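Local coordinates for protein histidine kinase (Paraburkholderia phymatum, PDB 6NB0) that probably acts as a phosphorelay sensor kinase, using ATP to phosphorylate a histidine on a protein, at residues A[205-210]-A[279-284]; A[160-165]-A[199-204]; A[131-136]-A[167-172]. One frame throughout, in Å; residues are numbered along the deposited sequence.

Contact 1: A[205-210]-A[279-284]; sequences TATLRA and KFRASL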
loop_
_atom_site.group_PDB
_atom_site.type_symbol
_atom_site.label_atom_id
_atom_site.label_comp_id
_atom_site.label_asym_id
_atom_site.label_seq_id
_atom_site.Cartn_x
_atom_site.Cartn_y
_atom_site.Cartn_z
ATOM N N THR A 205 8.492 -20.411 -25.416
ATOM C CA THR A 205 7.133 -20.776 -25.805
ATOM C C THR A 205 6.134 -19.783 -25.209
ATOM O O THR A 205 6.134 -18.606 -25.585
ATOM C CB THR A 205 6.852 -22.227 -25.395
ATOM O OG1 THR A 205 8.037 -23.004 -25.630
ATOM C CG2 THR A 205 5.772 -22.813 -26.244
ATOM N N ALA A 206 5.313 -20.208 -24.251
ATOM C CA ALA A 206 4.245 -19.356 -23.743
ATOM C C ALA A 206 4.617 -18.581 -22.468
ATOM O O ALA A 206 3.739 -17.945 -21.866
ATOM C CB ALA A 206 2.987 -20.198 -23.505
ATOM N N THR A 207 5.896 -18.562 -22.075
ATOM C CA THR A 207 6.295 -18.147 -20.731
ATOM C C THR A 207 7.398 -17.093 -20.753
ATOM O O THR A 207 8.410 -17.253 -21.448
ATOM C CB THR A 207 6.770 -19.375 -19.929
ATOM O OG1 THR A 207 5.746 -20.383 -19.959
ATOM C CG2 THR A 207 7.076 -18.999 -18.479
ATOM N N LEU A 208 7.204 -16.030 -19.980
ATOM C CA LEU A 208 8.274 -15.088 -19.638
ATOM C C LEU A 208 8.960 -15.567 -18.370
ATOM O O LEU A 208 8.288 -15.860 -17.376
ATOM C CB LEU A 208 7.721 -13.681 -19.406
ATOM C CG LEU A 208 8.662 -12.664 -18.744
ATOM C CD1 LEU A 208 9.805 -12.233 -19.676
ATOM C CD2 LEU A 208 7.916 -11.415 -18.213
ATOM N N ARG A 209 10.296 -15.625 -18.393
ATOM C CA ARG A 209 11.093 -16.062 -17.252
ATOM C C ARG A 209 12.061 -14.947 -16.890
ATOM O O ARG A 209 12.835 -14.504 -17.743
ATOM C CB ARG A 209 11.864 -17.346 -17.569
ATOM C CG ARG A 209 10.987 -18.486 -18.065
ATOM C CD ARG A 209 11.825 -19.649 -18.591
ATOM N NE ARG A 209 12.812 -19.225 -19.583
ATOM C CZ ARG A 209 13.509 -20.056 -20.352
ATOM N NH1 ARG A 209 13.327 -21.366 -20.258
ATOM N NH2 ARG A 209 14.388 -19.574 -21.221
ATOM N N ALA A 210 12.004 -14.490 -15.643
ATOM C CA ALA A 210 12.916 -13.469 -15.127
ATOM C C ALA A 210 13.523 -14.001 -13.841
ATOM O O ALA A 210 12.787 -14.411 -12.934
ATOM C CB ALA A 210 12.190 -12.148 -14.859
ATOM N N LYS A 279 13.066 -16.389 -8.698
ATOM C CA LYS A 279 12.644 -16.813 -10.028
ATOM C C LYS A 279 11.192 -16.399 -10.209
ATOM O O LYS A 279 10.328 -16.791 -9.414
ATOM C CB LYS A 279 12.800 -18.319 -10.229
ATOM C CG LYS A 279 14.276 -18.793 -10.256
ATOM C CD LYS A 279 14.346 -20.302 -10.421
ATOM C CE LYS A 279 15.760 -20.794 -10.228
ATOM N NZ LYS A 279 15.879 -22.247 -10.592
ATOM N N PHE A 280 10.937 -15.635 -11.266
ATOM C CA PHE A 280 9.617 -15.118 -11.616
ATOM C C PHE A 280 9.212 -15.697 -12.973
ATOM O O PHE A 280 10.010 -15.706 -13.914
ATOM C CB PHE A 280 9.680 -13.576 -11.621
ATOM C CG PHE A 280 8.388 -12.890 -12.015
ATOM C CD1 PHE A 280 8.092 -12.648 -13.350
ATOM C CD2 PHE A 280 7.493 -12.455 -11.043
ATOM C CE1 PHE A 280 6.902 -11.991 -13.709
ATOM C CE2 PHE A 280 6.293 -11.804 -11.400
ATOM C CZ PHE A 280 6.009 -11.576 -12.722
ATOM N N ARG A 281 7.984 -16.217 -13.076
ATOM C CA ARG A 281 7.459 -16.650 -14.364
ATOM C C ARG A 281 6.058 -16.095 -14.558
ATOM O O ARG A 281 5.268 -16.043 -13.611
ATOM C CB ARG A 281 7.335 -18.190 -14.498
ATOM C CG ARG A 281 8.552 -19.046 -14.293
ATOM C CD ARG A 281 8.165 -20.513 -14.642
ATOM N NE ARG A 281 7.013 -21.033 -13.887
ATOM C CZ ARG A 281 5.774 -21.179 -14.370
ATOM N NH1 ARG A 281 5.493 -20.842 -15.621
ATOM N NH2 ARG A 281 4.805 -21.667 -13.602
ATOM N N ALA A 282 5.731 -15.751 -15.802
ATOM C CA ALA A 282 4.411 -15.229 -16.140
ATOM C C ALA A 282 4.042 -15.748 -17.516
ATOM O O ALA A 282 4.910 -15.850 -18.383
ATOM C CB ALA A 282 4.393 -13.685 -16.109
ATOM N N SER A 283 2.766 -16.089 -17.712
ATOM C CA SER A 283 2.318 -16.553 -19.010
ATOM C C SER A 283 2.329 -15.393 -19.996
ATOM O O SER A 283 2.007 -14.259 -19.649
ATOM C CB SER A 283 0.914 -17.164 -18.912
ATOM O OG SER A 283 0.427 -17.486 -20.189
ATOM N N LEU A 284 2.699 -15.685 -21.238
ATOM C CA LEU A 284 2.811 -14.618 -22.227
ATOM C C LEU A 284 1.436 -14.107 -22.660
ATOM O O LEU A 284 1.130 -12.917 -22.511
ATOM C CB LEU A 284 3.637 -15.102 -23.420
ATOM C CG LEU A 284 5.117 -15.029 -23.019
ATOM C CD1 LEU A 284 6.020 -15.457 -24.161
ATOM C CD2 LEU A 284 5.444 -13.620 -22.573
#
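Leu208 and Ala282 bond to each other through both backbone N-H groups, and Ala210 and Phe280 do the same, which sets the register of two antiparallel strands. In the first ring Leu208 N reaches Ala282 O at 2.8 Å; in the second Ala210 N gives an almost straight bond to Phe280 O (N-H...O angle 175°). Where strand 279-283 ends, the ladder gains one more rung, a short bond of 2.6 Å from Leu284 N to Ala206 O. Of the non-hydrogen-bonded pairs, Arg209-Arg281 lies between the two doubly bonded pairs and Thr207-Ser283 between Leu208-Ala282 and that last rung, and Arg281 CA comes 3.2 Å from Leu208 O in a CA-H...O contact.

On the face of Thr207 and Arg281 the packing is light. The Arg281 chain bends at chi3 (-56°), which brings NH1 to 3.8 Å from Thr207 CG2, so that the methyl sits at the edge of the guanidinium, in its plane. The other face is apolar. Leu284 lies alongside the turn leading into the strand, its CD1 3.5 Å from Thr205 O and its CD2 3.9 Å from Leu208 CB, while farther along the methyl of Ala210 meets CB of Phe280.

Both strands are interior members of the mixed five-stranded sheet: strand 207-214 also pairs with strand 196-204, and strand 276-283 with strand 264-267. Helix 173-189 covers the apolar face, laying Leu176, Ala179 and Leu183 against Phe280 and Leu180 against Ala210, and at the other end Met169 of strand 168-171 closes over Leu208, Ala282 and Leu284.

Contact 2: A[160-165]-A[199-204]; sequences LNTPLA and LDADVD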
loop_
_atom_site.group_PDB
_atom_site.type_symbol
_atom_site.label_atom_id
_atom_site.label_comp_id
_atom_site.label_asym_id
_atom_site.label_seq_id
_atom_site.Cartn_x
_atom_site.Cartn_y
_atom_site.Cartn_z
ATOM N N LEU A 160 22.187 -6.668 -16.619
ATOM C CA LEU A 160 21.041 -7.221 -17.326
ATOM C C LEU A 160 21.569 -8.162 -18.388
ATOM O O LEU A 160 22.402 -7.769 -19.213
ATOM C CB LEU A 160 20.178 -6.122 -17.948
ATOM C CG LEU A 160 19.049 -6.597 -18.875
ATOM C CD1 LEU A 160 17.947 -7.387 -18.106
ATOM C CD2 LEU A 160 18.478 -5.396 -19.644
ATOM N N ASN A 161 21.091 -9.399 -18.361
ATOM C CA ASN A 161 21.453 -10.414 -19.348
ATOM C C ASN A 161 20.178 -10.880 -20.037
ATOM O O ASN A 161 19.380 -11.614 -19.444
ATOM C CB ASN A 161 22.178 -11.580 -18.678
ATOM C CG ASN A 161 22.480 -12.705 -19.642
ATOM O OD1 ASN A 161 22.716 -12.474 -20.826
ATOM N ND2 ASN A 161 22.472 -13.936 -19.138
ATOM N N THR A 162 19.979 -10.458 -21.284
ATOM C CA THR A 162 18.778 -10.869 -21.984
ATOM C C THR A 162 19.054 -10.828 -23.476
ATOM O O THR A 162 19.794 -9.947 -23.938
ATOM C CB THR A 162 17.560 -9.996 -21.654
ATOM O OG1 THR A 162 16.412 -10.527 -22.325
ATOM C CG2 THR A 162 17.757 -8.524 -22.082
ATOM N N PRO A 163 18.542 -11.801 -24.231
ATOM C CA PRO A 163 18.510 -11.683 -25.696
ATOM C C PRO A 163 17.298 -10.918 -26.209
ATOM O O PRO A 163 17.188 -10.690 -27.416
ATOM C CB PRO A 163 18.457 -13.149 -26.144
ATOM C CG PRO A 163 17.591 -13.806 -25.065
ATOM C CD PRO A 163 18.049 -13.116 -23.767
ATOM N N LEU A 164 16.397 -10.490 -25.328
ATOM C CA LEU A 164 15.162 -9.860 -25.775
ATOM C C LEU A 164 15.449 -8.507 -26.426
ATOM O O LEU A 164 16.193 -7.682 -25.886
ATOM C CB LEU A 164 14.202 -9.695 -24.594
ATOM C CG LEU A 164 13.768 -10.993 -23.900
ATOM C CD1 LEU A 164 12.893 -10.683 -22.671
ATOM C CD2 LEU A 164 13.048 -11.936 -24.875
ATOM N N ALA A 165 14.864 -8.293 -27.597
ATOM C CA ALA A 165 15.001 -7.042 -28.334
ATOM C C ALA A 165 13.614 -6.490 -28.652
ATOM O O ALA A 165 13.178 -5.521 -28.020
ATOM C CB ALA A 165 15.823 -7.251 -29.609
ATOM N N LEU A 199 19.954 -9.494 -13.380
ATOM C CA LEU A 199 18.621 -9.833 -13.863
ATOM C C LEU A 199 18.774 -10.568 -15.192
ATOM O O LEU A 199 19.294 -9.992 -16.160
ATOM C CB LEU A 199 17.785 -8.562 -14.037
ATOM C CG LEU A 199 16.403 -8.714 -14.700
ATOM C CD1 LEU A 199 15.530 -9.676 -13.912
ATOM C CD2 LEU A 199 15.731 -7.351 -14.785
ATOM N N ASP A 200 18.386 -11.844 -15.224
ATOM C CA ASP A 200 18.334 -12.645 -16.452
ATOM C C ASP A 200 16.884 -12.700 -16.909
ATOM O O ASP A 200 16.001 -12.953 -16.086
ATOM C CB ASP A 200 18.804 -14.086 -16.214
ATOM C CG ASP A 200 20.284 -14.200 -16.010
ATOM O OD1 ASP A 200 21.014 -13.272 -16.383
ATOM O OD2 ASP A 200 20.718 -15.242 -15.489
ATOM N N ALA A 201 16.630 -12.503 -18.205
ATOM C CA ALA A 201 15.237 -12.569 -18.659
ATOM C C ALA A 201 15.170 -13.072 -20.088
ATOM O O ALA A 201 15.982 -12.675 -20.923
ATOM C CB ALA A 201 14.546 -11.206 -18.574
ATOM N N ASP A 202 14.192 -13.932 -20.372
ATOM C CA ASP A 202 14.015 -14.500 -21.707
ATOM C C ASP A 202 12.572 -14.976 -21.816
ATOM O O ASP A 202 11.834 -15.019 -20.825
ATOM C CB ASP A 202 15.017 -15.644 -21.957
ATOM C CG ASP A 202 15.292 -15.900 -23.444
ATOM O OD1 ASP A 202 14.673 -15.250 -24.321
ATOM O OD2 ASP A 202 16.135 -16.779 -23.740
ATOM N N VAL A 203 12.188 -15.372 -23.018
ATOM C CA VAL A 203 10.907 -16.024 -23.231
ATOM C C VAL A 203 11.165 -17.419 -23.768
ATOM O O VAL A 203 12.159 -17.682 -24.455
ATOM C CB VAL A 203 10.011 -15.222 -24.198
ATOM C CG1 VAL A 203 9.666 -13.860 -23.579
ATOM C CG2 VAL A 203 10.735 -15.053 -25.527
ATOM N N ASP A 204 10.256 -18.325 -23.444
ATOM C CA ASP A 204 10.294 -19.673 -23.976
ATOM C C ASP A 204 8.856 -20.107 -24.166
ATOM O O ASP A 204 8.097 -20.142 -23.194
ATOM C CB ASP A 204 11.032 -20.642 -23.051
ATOM C CG ASP A 204 11.119 -22.044 -23.657
ATOM O OD1 ASP A 204 12.105 -22.345 -24.373
ATOM O OD2 ASP A 204 10.174 -22.834 -23.458
HETATM O O HOH W 1 23.453 -14.804 -15.943
#
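Thr162 uses one hydroxyl twice: OG1 donates a short bond of 2.6 Å to Ala201 O and accepts from Leu164 N two residues on, which makes an ST turn. The hydroxyl stands anti to the backbone N (chi1 -177°), a rotation that aims it across at strand 199-204, and it meets Ala201 O from above the carbonyl plane. The turn takes over just where regular pairing stops. Before it, Asn161 N bonds Leu199 O at 2.9 Å and Ala201 N returns to Asn161 O at 3.1 Å, so one residue bridges two positions of its partner, as in any parallel ladder.

A side-chain pair flanks this ladder. In one of the two conformers of Asn161, ND2 donates to Asp200 OD1 at 3.2 Å, with the acceptor close to the amide plane but the donor well above the carboxylate, the two planes being 82° apart. In that conformer a water receives a weak bond from ND2 and donates to Asp200 OD2. Beyond the turn, in one conformer of Asp202, OD1 accepts from Val203 N, and Pro163 CG packs 3.3 Å from Asp202 OD1. Leu164 reaches inward, its CD2 3.9 Å from Val203 CG2.

Leu160 and Leu199 lie side by side on the opposite face from Asn161 and Asp200. Strand 157-161 is an outermost strand of the mixed sheet, and this parallel edge pair is consistent with the alpha/beta sandwich of the ATP-binding domain in histidine kinases.

Contact 3: A[131-136]-A[167-172]; sequences APFALR and QQMDGD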
loop_
_atom_site.group_PDB
_atom_site.type_symbol
_atom_site.label_atom_id
_atom_site.label_comp_id
_atom_site.label_asym_id
_atom_site.label_seq_id
_atom_site.Cartn_x
_atom_site.Cartn_y
_atom_site.Cartn_z
ATOM N N ALA A 131 -2.463 -5.643 -21.805
ATOM C CA ALA A 131 -2.290 -4.946 -23.072
ATOM C C ALA A 131 -0.868 -5.203 -23.567
ATOM O O ALA A 131 0.043 -5.350 -22.752
ATOM C CB ALA A 131 -2.547 -3.435 -22.950
ATOM N N PRO A 132 -0.671 -5.273 -24.886
ATOM C CA PRO A 132 0.665 -5.638 -25.395
ATOM C C PRO A 132 1.666 -4.523 -25.138
ATOM O O PRO A 132 1.349 -3.342 -25.275
ATOM C CB PRO A 132 0.432 -5.859 -26.901
ATOM C CG PRO A 132 -0.854 -5.226 -27.223
ATOM C CD PRO A 132 -1.676 -5.148 -25.947
ATOM N N PHE A 133 2.884 -4.909 -24.767
ATOM C CA PHE A 133 3.951 -3.944 -24.547
ATOM C C PHE A 133 5.280 -4.615 -24.850
ATOM O O PHE A 133 5.404 -5.845 -24.826
ATOM C CB PHE A 133 3.962 -3.396 -23.098
ATOM C CG PHE A 133 4.323 -4.434 -22.080
ATOM C CD1 PHE A 133 5.649 -4.630 -21.706
ATOM C CD2 PHE A 133 3.341 -5.245 -21.526
ATOM C CE1 PHE A 133 5.995 -5.608 -20.791
ATOM C CE2 PHE A 133 3.680 -6.239 -20.601
ATOM C CZ PHE A 133 4.997 -6.414 -20.231
ATOM N N ALA A 134 6.285 -3.781 -25.086
ATOM C CA ALA A 134 7.636 -4.250 -25.373
ATOM C C ALA A 134 8.367 -4.660 -24.092
ATOM O O ALA A 134 8.486 -3.880 -23.139
ATOM C CB ALA A 134 8.406 -3.158 -26.125
ATOM N N LEU A 135 8.869 -5.903 -24.082
ATOM C CA LEU A 135 9.525 -6.451 -22.898
ATOM C C LEU A 135 10.864 -5.780 -22.622
ATOM O O LEU A 135 11.204 -5.513 -21.467
ATOM C CB LEU A 135 9.727 -7.961 -23.073
ATOM C CG LEU A 135 8.475 -8.803 -22.770
ATOM C CD1 LEU A 135 8.627 -10.252 -23.294
ATOM C CD2 LEU A 135 8.227 -8.785 -21.254
ATOM N N ARG A 136 11.657 -5.524 -23.663
ATOM C CA ARG A 136 13.014 -5.045 -23.381
ATOM C C ARG A 136 13.041 -3.643 -22.760
ATOM O O ARG A 136 13.809 -3.420 -21.811
ATOM C CB ARG A 136 13.863 -5.085 -24.651
ATOM C CG ARG A 136 15.247 -4.472 -24.472
ATOM C CD ARG A 136 16.040 -5.217 -23.410
ATOM N NE ARG A 136 17.410 -4.720 -23.256
ATOM C CZ ARG A 136 18.442 -5.137 -23.990
ATOM N NH1 ARG A 136 18.261 -6.047 -24.950
ATOM N NH2 ARG A 136 19.658 -4.648 -23.769
ATOM N N GLN A 167 10.648 -8.419 -28.617
ATOM C CA GLN A 167 9.556 -9.270 -28.147
ATOM C C GLN A 167 8.524 -8.464 -27.377
ATOM O O GLN A 167 8.863 -7.554 -26.626
ATOM C CB GLN A 167 10.088 -10.387 -27.238
ATOM C CG GLN A 167 10.743 -11.536 -27.994
ATOM C CD GLN A 167 12.211 -11.279 -28.327
ATOM O OE1 GLN A 167 12.732 -10.172 -28.137
ATOM N NE2 GLN A 167 12.887 -12.315 -28.818
ATOM N N GLN A 168 7.260 -8.823 -27.555
ATOM C CA GLN A 168 6.170 -8.209 -26.816
ATOM C C GLN A 168 5.454 -9.244 -25.958
ATOM O O GLN A 168 5.525 -10.460 -26.198
ATOM C CB GLN A 168 5.157 -7.550 -27.767
ATOM C CG GLN A 168 5.771 -6.446 -28.648
ATOM C CD GLN A 168 5.161 -5.075 -28.371
ATOM O OE1 GLN A 168 3.971 -4.969 -28.063
ATOM N NE2 GLN A 168 5.972 -4.022 -28.487
ATOM N N MET A 169 4.719 -8.729 -24.978
ATOM C CA MET A 169 3.923 -9.539 -24.070
ATOM C C MET A 169 2.593 -8.842 -23.836
ATOM O O MET A 169 2.566 -7.637 -23.576
ATOM C CB MET A 169 4.650 -9.725 -22.734
ATOM C CG MET A 169 3.789 -10.254 -21.608
ATOM S SD MET A 169 4.768 -10.483 -20.105
ATOM C CE MET A 169 3.672 -11.575 -19.207
ATOM N N ASP A 170 1.507 -9.605 -23.902
ATOM C CA ASP A 170 0.172 -9.115 -23.551
ATOM C C ASP A 170 0.045 -9.289 -22.041
ATOM O O ASP A 170 -0.310 -10.352 -21.546
ATOM C CB ASP A 170 -0.901 -9.881 -24.313
ATOM C CG ASP A 170 -2.313 -9.357 -24.035
ATOM O OD1 ASP A 170 -2.455 -8.168 -23.675
ATOM O OD2 ASP A 170 -3.273 -10.146 -24.165
ATOM N N GLY A 171 0.360 -8.237 -21.294
ATOM C CA GLY A 171 0.390 -8.344 -19.850
ATOM C C GLY A 171 -0.027 -7.048 -19.190
ATOM O O GLY A 171 -0.325 -6.047 -19.849
ATOM N N ASP A 172 -0.047 -7.075 -17.863
ATOM C CA ASP A 172 -0.377 -5.880 -17.083
ATOM C C ASP A 172 0.952 -5.178 -16.850
ATOM O O ASP A 172 1.690 -5.512 -15.924
ATOM C CB ASP A 172 -1.067 -6.264 -15.780
ATOM C CG ASP A 172 -1.527 -5.065 -14.974
ATOM O OD1 ASP A 172 -0.864 -4.016 -15.010
ATOM O OD2 ASP A 172 -2.554 -5.179 -14.281
HETATM O O HOH W 2 11.115 -5.892 -26.381
#
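Phe133, Leu135 and Met169 form the close-fitting side of this antiparallel pair, while Pro132, Gln168 and Asp170 make up its more exposed side. The Phe133 side chain, with CG between the backbone N and the carbonyl carbon (chi1 67°), folds over the partner strand and brings CD2 to 3.2 Å from Met169 O. Its ring edge is turned, in plane, to Ala131 O and the CA of Gly171. Met169 runs out extended beside the ring, pointing the same way, and SD stands 5.2 Å from the ring centroid in an oblique Met-aromatic contact. Leu135 crosses Met169 obliquely, with CG 3.9 Å from Met169 CB.

Backbone bonds pair Phe133 with Met169 in both directions and Ala131 with Gly171 likewise, the latter strongly tilted, with Gly171 N 60° out of the carbonyl plane of Ala131. Next along the chain, Leu135 N bonds Gln167 O at 3.0 Å, and a water links that same oxygen to Arg136 N.

The opposite face is held more lightly. Gln168 bends at chi2 and lays its amide along the backbone, where NE2 touches Ala134 CB at 3.5 Å and OE1 lies 3.8 Å from Pro132 CB. Asp170 runs alongside Pro132, pointing the same way.

This two-stranded sheet sits beside the ends of the larger mixed sheet. Helix 135-154 leaves directly from strand 131-134, and Asp172 caps helix 173-189, whose Leu176 packs on both Phe133 and Met169. Leu208 of strand 207-214 meets Leu135, joining the small sheet to the large one.

In the fold
All three contacts belong to one compact alpha/beta unit of the kinase, their centres about 11 to 13 Å apart. Contacts 1 and 2 share the mixed sheet, where strands 196-204 and 207-214 are sequential neighbours joined by the probable hydrogen bond from Arg209 N to Asp202 O. Contact 3 builds the separate small sheet; its segments alternate with those of contact 2, linked through helix 135-154 and by Arg136 NH1, probably hydrogen-bonded to Leu164 O. Contact 1 comes last along the chain, and the small sheet packs against it through Met169. Pairings distant in sequence thus come together at one end of what is probably the ATP-binding domain.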